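Local coordinates for protein minor fimbrium anchoring subunit Mfa2 (Porphyromonas gingivalis, PDB 5NFI) that anchors the minor Mfa1 fimbriae in the bacterial outer membrane and regulates their length, without being part of the fimbrium itself, at residues P2-Y6 against V120-M125; K102-I107 against D180-P185; K162-N167 against H209-L213. All coordinates share one frame; numbering follows the deposited sequence.

Interaction 1 of 3, residues P2-Y6 against V120-M125; sequences PRGVY and VELKNM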
# COMPACT_ATOMS: atom_id res chain seq x y z
N PRO A 2 36.72 1.06 -2.59
CA PRO A 2 35.26 1.24 -2.64
C PRO A 2 34.49 -0.05 -2.34
O PRO A 2 34.95 -1.14 -2.69
CB PRO A 2 35.03 1.70 -4.08
CG PRO A 2 36.07 0.94 -4.85
CD PRO A 2 37.28 0.80 -3.93
N ARG A 3 33.32 0.08 -1.71
CA ARG A 3 32.52 -1.09 -1.34
C ARG A 3 31.00 -0.85 -1.49
O ARG A 3 30.52 0.29 -1.53
CB ARG A 3 32.82 -1.51 0.11
CG ARG A 3 34.30 -1.61 0.46
CD ARG A 3 34.52 -2.68 1.49
NE ARG A 3 34.16 -3.98 0.96
CZ ARG A 3 34.20 -5.10 1.67
NH1 ARG A 3 34.59 -5.05 2.94
NH2 ARG A 3 33.86 -6.26 1.12
N GLY A 4 30.24 -1.94 -1.54
CA GLY A 4 28.80 -1.85 -1.71
C GLY A 4 28.12 -3.17 -1.95
O GLY A 4 28.77 -4.20 -2.10
N VAL A 5 26.79 -3.12 -1.96
CA VAL A 5 25.94 -4.29 -2.18
C VAL A 5 25.27 -4.19 -3.54
O VAL A 5 24.63 -3.19 -3.82
CB VAL A 5 24.81 -4.41 -1.12
CG1 VAL A 5 24.07 -5.73 -1.29
CG2 VAL A 5 25.36 -4.30 0.28
N TYR A 6 25.39 -5.21 -4.37
CA TYR A 6 24.55 -5.24 -5.56
C TYR A 6 23.21 -5.86 -5.19
O TYR A 6 23.17 -6.89 -4.53
CB TYR A 6 25.21 -6.01 -6.71
CG TYR A 6 26.39 -5.29 -7.33
CD1 TYR A 6 26.20 -4.22 -8.20
CD2 TYR A 6 27.69 -5.68 -7.05
CE1 TYR A 6 27.28 -3.57 -8.77
CE2 TYR A 6 28.76 -5.04 -7.60
CZ TYR A 6 28.56 -3.98 -8.47
OH TYR A 6 29.65 -3.34 -9.03
N VAL A 120 22.57 -8.41 5.04
CA VAL A 120 23.79 -8.73 4.32
C VAL A 120 24.97 -8.24 5.14
O VAL A 120 24.79 -7.56 6.15
CB VAL A 120 23.82 -8.10 2.92
CG1 VAL A 120 22.67 -8.64 2.09
CG2 VAL A 120 23.75 -6.59 3.02
N GLU A 121 26.18 -8.56 4.68
CA GLU A 121 27.36 -8.32 5.48
C GLU A 121 28.61 -8.00 4.66
O GLU A 121 29.11 -8.86 3.93
CB GLU A 121 27.62 -9.53 6.36
CG GLU A 121 28.83 -9.45 7.24
CD GLU A 121 28.96 -10.72 8.04
OE1 GLU A 121 27.99 -11.52 7.98
OE2 GLU A 121 30.02 -10.95 8.68
N LEU A 122 29.10 -6.76 4.77
CA LEU A 122 30.44 -6.41 4.29
C LEU A 122 31.49 -6.96 5.25
O LEU A 122 31.50 -6.58 6.42
CB LEU A 122 30.62 -4.91 4.17
CG LEU A 122 30.22 -4.20 2.89
CD1 LEU A 122 30.97 -2.87 2.81
CD2 LEU A 122 30.51 -5.07 1.68
N LYS A 123 32.37 -7.82 4.75
CA LYS A 123 33.34 -8.46 5.63
C LYS A 123 34.71 -7.80 5.43
O LYS A 123 34.94 -7.15 4.41
CB LYS A 123 33.40 -9.96 5.36
CG LYS A 123 32.20 -10.74 5.89
CD LYS A 123 31.88 -11.92 4.96
CE LYS A 123 31.27 -13.10 5.70
NZ LYS A 123 31.24 -14.30 4.81
N ASN A 124 35.61 -7.96 6.40
CA ASN A 124 36.90 -7.30 6.34
C ASN A 124 37.69 -7.74 5.12
O ASN A 124 38.19 -8.87 5.04
CB ASN A 124 37.72 -7.55 7.60
CG ASN A 124 38.99 -6.71 7.64
OD1 ASN A 124 39.29 -5.95 6.71
ND2 ASN A 124 39.75 -6.83 8.73
N MSE A 125 37.80 -6.83 4.16
CA MSE A 125 38.48 -7.10 2.90
C MSE A 125 39.95 -7.41 3.12
O MSE A 125 40.57 -8.09 2.30
CB MSE A 125 38.33 -5.91 1.96
CG MSE A 125 37.91 -6.28 0.56
SE MSE A 125 37.67 -4.65 -0.46
CE MSE A 125 37.07 -5.42 -2.15

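Interaction 2 of 3, residues K102-I107 against D180-P185; sequences KWATNI and DSTYYP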
# COMPACT_ATOMS: atom_id res chain seq x y z
N LYS A 102 -8.46 15.97 5.22
CA LYS A 102 -8.31 14.53 5.40
C LYS A 102 -8.52 13.79 4.09
O LYS A 102 -8.72 12.58 4.08
CB LYS A 102 -9.28 13.99 6.45
CG LYS A 102 -8.94 14.51 7.84
CD LYS A 102 -9.48 13.66 9.00
CE LYS A 102 -9.63 12.19 8.71
NZ LYS A 102 -9.76 11.46 10.01
N TRP A 103 -8.47 14.52 2.98
CA TRP A 103 -8.63 13.91 1.68
C TRP A 103 -7.28 13.69 1.00
O TRP A 103 -6.51 14.62 0.80
CB TRP A 103 -9.56 14.75 0.79
CG TRP A 103 -11.03 14.66 1.20
CD1 TRP A 103 -11.72 15.54 1.98
CD2 TRP A 103 -11.96 13.62 0.86
NE1 TRP A 103 -13.02 15.12 2.14
CE2 TRP A 103 -13.19 13.94 1.46
CE3 TRP A 103 -11.86 12.45 0.10
CZ2 TRP A 103 -14.33 13.14 1.33
CZ3 TRP A 103 -12.98 11.65 -0.04
CH2 TRP A 103 -14.21 12.00 0.58
N ALA A 104 -7.01 12.45 0.66
CA ALA A 104 -5.81 12.08 -0.07
C ALA A 104 -5.77 12.70 -1.47
O ALA A 104 -6.81 12.84 -2.10
CB ALA A 104 -5.72 10.56 -0.17
N THR A 105 -4.56 13.03 -1.95
CA THR A 105 -4.39 13.35 -3.36
C THR A 105 -4.78 12.12 -4.17
O THR A 105 -4.61 10.99 -3.72
CB THR A 105 -2.94 13.75 -3.70
OG1 THR A 105 -2.85 14.11 -5.10
CG2 THR A 105 -2.00 12.62 -3.43
N ASN A 106 -5.35 12.33 -5.35
CA ASN A 106 -5.79 11.19 -6.13
C ASN A 106 -4.63 10.39 -6.69
O ASN A 106 -3.87 10.92 -7.51
CB ASN A 106 -6.68 11.64 -7.27
CG ASN A 106 -7.07 10.52 -8.17
OD1 ASN A 106 -7.18 9.37 -7.75
ND2 ASN A 106 -7.28 10.83 -9.44
N ILE A 107 -4.50 9.13 -6.28
CA ILE A 107 -3.37 8.34 -6.72
C ILE A 107 -3.76 7.18 -7.64
O ILE A 107 -2.99 6.24 -7.80
CB ILE A 107 -2.55 7.78 -5.52
CG1 ILE A 107 -3.36 6.75 -4.73
CG2 ILE A 107 -1.98 8.94 -4.66
CD1 ILE A 107 -2.65 6.24 -3.53
N ASP A 180 -3.69 10.03 11.55
CA ASP A 180 -5.12 10.18 11.39
C ASP A 180 -5.57 9.46 10.14
O ASP A 180 -4.78 9.24 9.23
CB ASP A 180 -5.53 11.64 11.29
CG ASP A 180 -5.43 12.34 12.60
OD1 ASP A 180 -5.11 11.66 13.60
OD2 ASP A 180 -5.69 13.57 12.63
N SER A 181 -6.84 9.11 10.08
CA SER A 181 -7.36 8.42 8.92
C SER A 181 -7.31 9.33 7.72
O SER A 181 -7.23 10.53 7.86
CB SER A 181 -8.79 7.92 9.16
OG SER A 181 -8.76 6.59 9.63
N THR A 182 -7.37 8.73 6.55
CA THR A 182 -7.28 9.46 5.30
C THR A 182 -8.42 9.02 4.41
O THR A 182 -8.62 7.82 4.18
CB THR A 182 -5.95 9.20 4.58
OG1 THR A 182 -4.85 9.58 5.42
CG2 THR A 182 -5.88 9.98 3.29
N TYR A 183 -9.17 9.97 3.89
CA TYR A 183 -10.22 9.62 2.96
C TYR A 183 -9.63 9.54 1.57
O TYR A 183 -8.83 10.39 1.19
CB TYR A 183 -11.37 10.62 3.05
CG TYR A 183 -12.25 10.34 4.24
CD1 TYR A 183 -11.95 10.86 5.49
CD2 TYR A 183 -13.37 9.52 4.12
CE1 TYR A 183 -12.75 10.58 6.59
CE2 TYR A 183 -14.18 9.24 5.21
CZ TYR A 183 -13.86 9.77 6.44
OH TYR A 183 -14.67 9.47 7.52
N TYR A 184 -10.01 8.52 0.81
CA TYR A 184 -9.54 8.40 -0.58
C TYR A 184 -10.61 8.76 -1.61
O TYR A 184 -11.78 8.36 -1.48
CB TYR A 184 -9.02 6.98 -0.83
CG TYR A 184 -7.72 6.74 -0.12
CD1 TYR A 184 -7.70 6.28 1.19
CD2 TYR A 184 -6.50 6.99 -0.74
CE1 TYR A 184 -6.52 6.07 1.85
CE2 TYR A 184 -5.31 6.77 -0.09
CZ TYR A 184 -5.33 6.31 1.20
OH TYR A 184 -4.14 6.10 1.86
N PRO A 185 -10.20 9.51 -2.65
CA PRO A 185 -11.07 10.10 -3.67
C PRO A 185 -11.84 9.05 -4.45
O PRO A 185 -11.27 8.36 -5.29
CB PRO A 185 -10.10 10.83 -4.58
CG PRO A 185 -8.85 10.97 -3.81
CD PRO A 185 -8.79 9.77 -2.94

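Interaction 3 of 3, residues K162-N167 against H209-L213; sequences KLASSN and HENTL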
# COMPACT_ATOMS: atom_id res chain seq x y z
N LYS A 162 -17.42 5.95 0.63
CA LYS A 162 -16.22 6.52 1.20
C LYS A 162 -15.33 5.43 1.75
O LYS A 162 -15.81 4.43 2.28
CB LYS A 162 -16.55 7.51 2.30
CG LYS A 162 -17.26 8.73 1.83
CD LYS A 162 -17.36 9.73 2.95
CE LYS A 162 -18.51 10.70 2.72
NZ LYS A 162 -18.50 11.83 3.71
N LEU A 163 -14.03 5.66 1.63
CA LEU A 163 -13.02 4.74 2.12
C LEU A 163 -11.99 5.50 2.94
O LEU A 163 -11.18 6.28 2.39
CB LEU A 163 -12.36 4.02 0.95
CG LEU A 163 -11.28 2.98 1.27
CD1 LEU A 163 -11.87 1.75 1.94
CD2 LEU A 163 -10.58 2.61 -0.02
N ALA A 164 -12.02 5.29 4.25
CA ALA A 164 -11.08 5.91 5.15
C ALA A 164 -10.04 4.91 5.64
O ALA A 164 -10.35 3.75 5.92
CB ALA A 164 -11.79 6.53 6.33
N SER A 165 -8.79 5.34 5.74
CA SER A 165 -7.78 4.46 6.28
C SER A 165 -6.60 5.24 6.82
O SER A 165 -6.16 6.19 6.20
CB SER A 165 -7.32 3.48 5.20
OG SER A 165 -6.31 2.63 5.71
N SER A 166 -6.10 4.84 7.98
CA SER A 166 -4.87 5.42 8.51
C SER A 166 -3.66 4.75 7.89
O SER A 166 -2.84 4.17 8.59
CB SER A 166 -4.82 5.28 10.03
OG SER A 166 -5.86 6.04 10.62
N ASN A 167 -3.56 4.82 6.57
CA ASN A 167 -2.48 4.16 5.85
C ASN A 167 -1.71 5.07 4.87
O ASN A 167 -1.26 4.60 3.81
CB ASN A 167 -3.04 2.94 5.10
CG ASN A 167 -4.01 3.34 4.00
OD1 ASN A 167 -4.53 4.44 4.00
ND2 ASN A 167 -4.23 2.45 3.04
N HIS A 209 -5.33 -0.67 12.49
CA HIS A 209 -5.75 0.73 12.42
C HIS A 209 -7.00 0.80 11.56
O HIS A 209 -7.44 -0.21 11.00
CB HIS A 209 -4.65 1.61 11.84
CG HIS A 209 -4.03 1.03 10.61
ND1 HIS A 209 -2.83 0.36 10.62
CD2 HIS A 209 -4.48 0.98 9.33
CE1 HIS A 209 -2.55 -0.06 9.40
NE2 HIS A 209 -3.54 0.30 8.60
N GLU A 210 -7.57 1.99 11.44
CA GLU A 210 -8.86 2.14 10.81
C GLU A 210 -8.81 1.81 9.33
O GLU A 210 -7.89 2.24 8.63
CB GLU A 210 -9.39 3.56 11.01
CG GLU A 210 -10.76 3.81 10.41
CD GLU A 210 -11.30 5.15 10.82
OE1 GLU A 210 -11.98 5.81 9.99
OE2 GLU A 210 -11.04 5.56 11.97
N ASN A 211 -9.77 1.02 8.87
CA ASN A 211 -9.92 0.76 7.45
C ASN A 211 -11.40 0.72 7.14
O ASN A 211 -11.95 -0.33 6.84
CB ASN A 211 -9.25 -0.56 7.04
CG ASN A 211 -7.73 -0.53 7.23
OD1 ASN A 211 -7.00 -0.02 6.38
ND2 ASN A 211 -7.27 -1.10 8.34
N THR A 212 -12.04 1.88 7.22
CA THR A 212 -13.48 2.01 7.20
C THR A 212 -14.07 2.23 5.82
O THR A 212 -13.84 3.26 5.19
CB THR A 212 -13.91 3.16 8.11
OG1 THR A 212 -13.50 2.88 9.45
CG2 THR A 212 -15.42 3.33 8.06
N LEU A 213 -14.84 1.25 5.36
CA LEU A 213 -15.67 1.41 4.17
C LEU A 213 -17.03 1.89 4.64
O LEU A 213 -17.53 1.39 5.65
CB LEU A 213 -15.79 0.09 3.40
CG LEU A 213 -16.63 0.16 2.13
CD1 LEU A 213 -15.93 1.04 1.11
CD2 LEU A 213 -16.90 -1.24 1.57

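Interaction 1 of 3, residues P2-Y6 against V120-M125
Strand 3-6, carrying Arg-3 and Val-5, faces strand 120-122 in a nearly antiparallel sense, 156° between directions, with short axes 8.2 Å apart at closest approach. That spacing exceeds the reach of backbone pairing, so side chains make the contact, in the manner of facing strands in a beta-sandwich; this is consistent with the transthyretin-like clan of the family. Both strands belong to longer ones, 3-10 and 113-122, that each pair with strand 133-151. Arg-3 dominates. Its CG lies opposite the carbonyl carbon (chi1 -48°), and bends at chi2 and chi3 carry the guanidinium across to the segment following strand 120-122. The flat group is held between two side chains: Met-125, modelled as selenomethionine, sets CG 4.0 Å above the centre of one face, while Leu-122 CD2 lies 3.5 Å above the other, nearer the rim. Leu-122 CD1 also meets Arg-3 CB at 3.5 Å. Further along the strands, Val-5 CG2 and Val-120 CG2 meet tip to tip at 3.9 Å, and both valines also touch Ile-133 and Thr-135. At its edge, in the plane of the guanidinium, Arg-3 NH1 donates to Lys-123 O, 2.6 Å away, with 170° at the hydrogen.

Interaction 2 of 3, residues K102-I107 against D180-P185
A single beta bridge between Trp-103 and Tyr-183 joins short strand 103-104, which also pairs with strand 93-100 in a small antiparallel sheet, to strand 182-190 of the main beta framework. The evidence is a two-bond backbone pattern: Tyr-183 N donates to Lys-102 O at 2.7 Å, and Tyr-183 O accepts from Ala-104 N at 2.8 Å. One residue of strand 182-190 is thus gripped by the two neighbours of Trp-103. Tyr-183 CB then sits over the indole, 3.6 Å from the centroid of the six-membered ring of Trp-103 and only 16° from its normal, a CH-pi contact. The phenol ring itself is set obliquely, its plane at 44° to the indole. Beside the bridge, the Ala-104 methyl packs 3.5 Å from Thr-182 CG2 and 3.7 Å from Tyr-184 CD2, while Leu-97 of strand 93-100 touches both Ala-104 and Tyr-184. The polar ends of Thr-182 and Tyr-184 are hydrogen-bonded to Gln-99 and Asn-167, respectively. The Lys-102 side chain extends toward Ser-181, whereas at the far end Pro-185 packs against Ala-104, with Pro-185 CD 4.2 Å from Ala-104 CB.

Interaction 3 of 3, residues K162-N167 against H209-L213
Ser-165 and Asn-211 face each other as a non-hydrogen-bonded antiparallel pair, CA to CA 4.4 Å, and the serine side chain can be traced across it. Ser-165 CB is 3.7 Å from both Glu-210 O and Asn-211 OD1. With OG opposite the backbone N (chi1 179°), the hydroxyl is carried toward the partner strand, where Ser-165 OG donates to Asn-211 OD1 at 2.8 Å. Ser-165 OG also lies 3.3 Å from Glu-210 O. The approach to the amide is from above its plane, 44° out of it, and so misses the lone-pair directions of the carbonyl oxygen. The other end of that amide is also engaged, since Asn-211 ND2 is hydrogen-bonded to Glu-206 O; together the two bonds should restrain rotation of the amide. Next along the strands, Ala-164 and Thr-212 form the hydrogen-bonded pair: Ala-164 N to Thr-212 O is 2.9 Å, and Thr-212 N to Ala-164 O is 2.8 Å. Leu-163 and Leu-213 project on the same face as Ser-165 and Asn-211, and their CD1 atoms approach to 4.2 Å. Beyond the regular pairing, Ser-166 N still reaches Glu-210 O at 3.2 Å, while Ser-166 O lies over one face of the His-209 imidazole, toward its rim. An inverse gamma turn centred on Ser-166 follows the strand, and the alternating pairs before it are those of an antiparallel beta-sheet, the framework expected of a transthyretin-like fold.

Interactions 2 and 3 form one continuous region, their centres about 9 Å apart, because strands 182-190 and 159-165 are sheet neighbours. Thr-182 N lies 2.8 Å from Ser-165 O and Tyr-184 OH 2.7 Å from Asn-167 OD1, both probable hydrogen bonds. From segment 209-213, through 162-167 and 180-185, the connection therefore continues to 102-107. Interaction 1 lies on the opposite side of the chain's centre, about 41 Å from interaction 2 and about 42 Å from interaction 3 between centres, with nearest atoms about 29 and 27 Å away. Chain order still ties it to interaction 2: strand 103-104 is followed directly by strand 113-122, whose end enters interaction 1.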